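Long-range contact in glycoside hydrolase family 5 (Aspergillus oryzae, PDB 6LA0), which hydrolyses glycosidic bonds as a secreted fungal rutinosidase of the (beta/alpha)8-barrel glycoside hydrolases and may also act on 1,3-beta-glucans: residues 73-78 and 118-123. Residues are numbered along the deposited sequence; the frame is centred on the assembly and turned at random.
Sequences TERDID and ADYAIT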
loop_
_atom_site.group_PDB
_atom_site.type_symbol
_atom_site.label_atom_id
_atom_site.label_comp_id
_atom_site.label_asym_id
_atom_site.label_seq_id
_atom_site.Cartn_x
_atom_site.Cartn_y
_atom_site.Cartn_z
ATOM N N THR A 73 8.365 -3.414 14.937
ATOM C CA THR A 73 8.900 -2.677 16.071
ATOM C C THR A 73 9.989 -1.723 15.595
ATOM O O THR A 73 10.420 -1.754 14.436
ATOM C CB THR A 73 9.472 -3.621 17.138
ATOM O OG1 THR A 73 10.560 -4.366 16.572
ATOM C CG2 THR A 73 8.397 -4.579 17.642
ATOM N N GLU A 74 10.456 -0.886 16.527
ATOM C CA GLU A 74 11.505 0.072 16.191
ATOM C C GLU A 74 12.793 -0.620 15.744
ATOM O O GLU A 74 13.568 -0.029 14.984
ATOM C CB GLU A 74 11.751 1.009 17.375
ATOM C CG GLU A 74 10.469 1.722 17.820
ATOM C CD GLU A 74 10.678 2.717 18.945
ATOM O OE1 GLU A 74 11.774 2.736 19.544
ATOM O OE2 GLU A 74 9.733 3.481 19.239
ATOM N N ARG A 75 13.034 -1.868 16.172
ATOM C CA ARG A 75 14.210 -2.587 15.679
ATOM C C ARG A 75 14.107 -2.851 14.182
ATOM O O ARG A 75 15.110 -2.782 13.456
ATOM C CB ARG A 75 14.408 -3.909 16.437
ATOM C CG ARG A 75 14.514 -3.785 17.956
ATOM C CD ARG A 75 15.889 -3.257 18.424
ATOM N NE ARG A 75 16.040 -1.802 18.285
ATOM C CZ ARG A 75 15.313 -0.877 18.916
ATOM N NH1 ARG A 75 14.351 -1.213 19.779
ATOM N NH2 ARG A 75 15.558 0.407 18.689
ATOM N N ASP A 76 12.906 -3.172 13.700
ATOM C CA ASP A 76 12.710 -3.291 12.256
ATOM C C ASP A 76 12.986 -1.967 11.545
ATOM O O ASP A 76 13.516 -1.952 10.422
ATOM C CB ASP A 76 11.293 -3.783 11.956
ATOM C CG ASP A 76 10.990 -5.118 12.617
ATOM O OD1 ASP A 76 11.799 -6.051 12.440
ATOM O OD2 ASP A 76 9.949 -5.242 13.303
ATOM N N ILE A 77 12.631 -0.845 12.177
ATOM C CA ILE A 77 12.902 0.450 11.559
ATOM C C ILE A 77 14.405 0.701 11.495
ATOM O O ILE A 77 14.928 1.182 10.482
ATOM C CB ILE A 77 12.163 1.584 12.304
ATOM C CG1 ILE A 77 10.664 1.290 12.400
ATOM C CG2 ILE A 77 12.423 2.918 11.606
ATOM C CD1 ILE A 77 9.956 1.164 11.068
ATOM N N ASP A 78 15.127 0.372 12.573
ATOM C CA ASP A 78 16.584 0.483 12.548
ATOM C C ASP A 78 17.185 -0.290 11.380
ATOM O O ASP A 78 18.078 0.210 10.683
ATOM C CB ASP A 78 17.185 -0.036 13.849
ATOM C CG ASP A 78 16.727 0.726 15.070
ATOM O OD1 ASP A 78 16.311 1.903 14.961
ATOM O OD2 ASP A 78 16.819 0.135 16.160
ATOM N N ALA A 118 5.825 5.762 13.537
ATOM C CA ALA A 118 6.069 6.864 12.603
ATOM C C ALA A 118 6.921 7.951 13.249
ATOM O O ALA A 118 7.852 8.471 12.623
ATOM C CB ALA A 118 4.750 7.461 12.100
ATOM N N ASP A 119 6.604 8.317 14.498
ATOM C CA ASP A 119 7.390 9.329 15.199
ATOM C C ASP A 119 8.862 8.943 15.241
ATOM O O ASP A 119 9.742 9.793 15.061
ATOM C CB ASP A 119 6.856 9.520 16.624
ATOM C CG ASP A 119 5.598 10.369 16.681
ATOM O OD1 ASP A 119 5.123 10.829 15.619
ATOM O OD2 ASP A 119 5.085 10.582 17.805
ATOM N N TYR A 120 9.139 7.651 15.444
ATOM C CA TYR A 120 10.509 7.153 15.552
ATOM C C TYR A 120 11.230 7.236 14.207
ATOM O O TYR A 120 12.365 7.723 14.128
ATOM C CB TYR A 120 10.480 5.714 16.072
ATOM C CG TYR A 120 11.827 5.087 16.345
ATOM C CD1 TYR A 120 12.590 5.470 17.436
ATOM C CD2 TYR A 120 12.327 4.091 15.511
ATOM C CE1 TYR A 120 13.826 4.874 17.693
ATOM C CE2 TYR A 120 13.554 3.490 15.759
ATOM C CZ TYR A 120 14.297 3.888 16.853
ATOM O OH TYR A 120 15.515 3.295 17.089
ATOM N N ALA A 121 10.580 6.763 13.139
ATOM C CA ALA A 121 11.188 6.825 11.813
ATOM C C ALA A 121 11.433 8.264 11.394
ATOM O O ALA A 121 12.425 8.563 10.718
ATOM C CB ALA A 121 10.296 6.121 10.790
ATOM N N ILE A 122 10.518 9.167 11.768
ATOM C CA ILE A 122 10.663 10.587 11.445
ATOM C C ILE A 122 11.775 11.210 12.280
ATOM O O ILE A 122 12.701 11.837 11.750
ATOM C CB ILE A 122 9.332 11.330 11.670
ATOM C CG1 ILE A 122 8.311 10.990 10.577
ATOM C CG2 ILE A 122 9.579 12.836 11.744
ATOM C CD1 ILE A 122 6.872 11.219 11.000
ATOM N N THR A 123 11.685 11.049 13.605
ATOM C CA THR A 123 12.573 11.753 14.525
ATOM C C THR A 123 14.008 11.280 14.384
ATOM O O THR A 123 14.940 12.090 14.333
ATOM C CB THR A 123 12.106 11.554 15.968
ATOM O OG1 THR A 123 10.836 12.193 16.145
ATOM C CG2 THR A 123 13.108 12.156 16.936
#
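E74 and I77 face Y120 and A121 across two helical segments that run roughly parallel, their axes 10.1 Å apart at closest approach and crossing at -29°. Y120 carries most of the contact. Its CG lies anti to the backbone N (chi1 -175°), which sends the ring across to the other helix as a knob among E74, R75, I77 and D78. E74 lies over one face of this ring. E74 CB makes a CH-pi contact, 3.8 Å from the Y120 ring centroid. Beyond CG the E74 chain is extended, and its carboxylate stacks almost flat on the ring, the two planes 8° apart. OE1 of E74 sits toward the rim, 3.5 Å from Y120 CE1.

D78 OD1 meets the ring edge in the ring plane. Y120 OH donates to the syn lone pair of D78 OD1 at 2.7 Å. R75 NE (3.0 Å) and R75 NH2 (2.8 Å) both donate to D78 OD2, in bent bonds tilted from the guanidinium plane; the NH2 pair is a salt bridge. Y125 OH also bonds D78 OD1. On the inner side, I77 CG2 packs on A121 CB at 3.9 Å, and L88 of strand 87-92 touches both residues.

The contact joins helices 74-81 and 110-125, neighbours on the outside of the TIM barrel. An apolar inner seam gives way to a polar outer one. R75 probably offsets the charge of D78 and holds its carboxylate in place to receive the tyrosine hydroxyl.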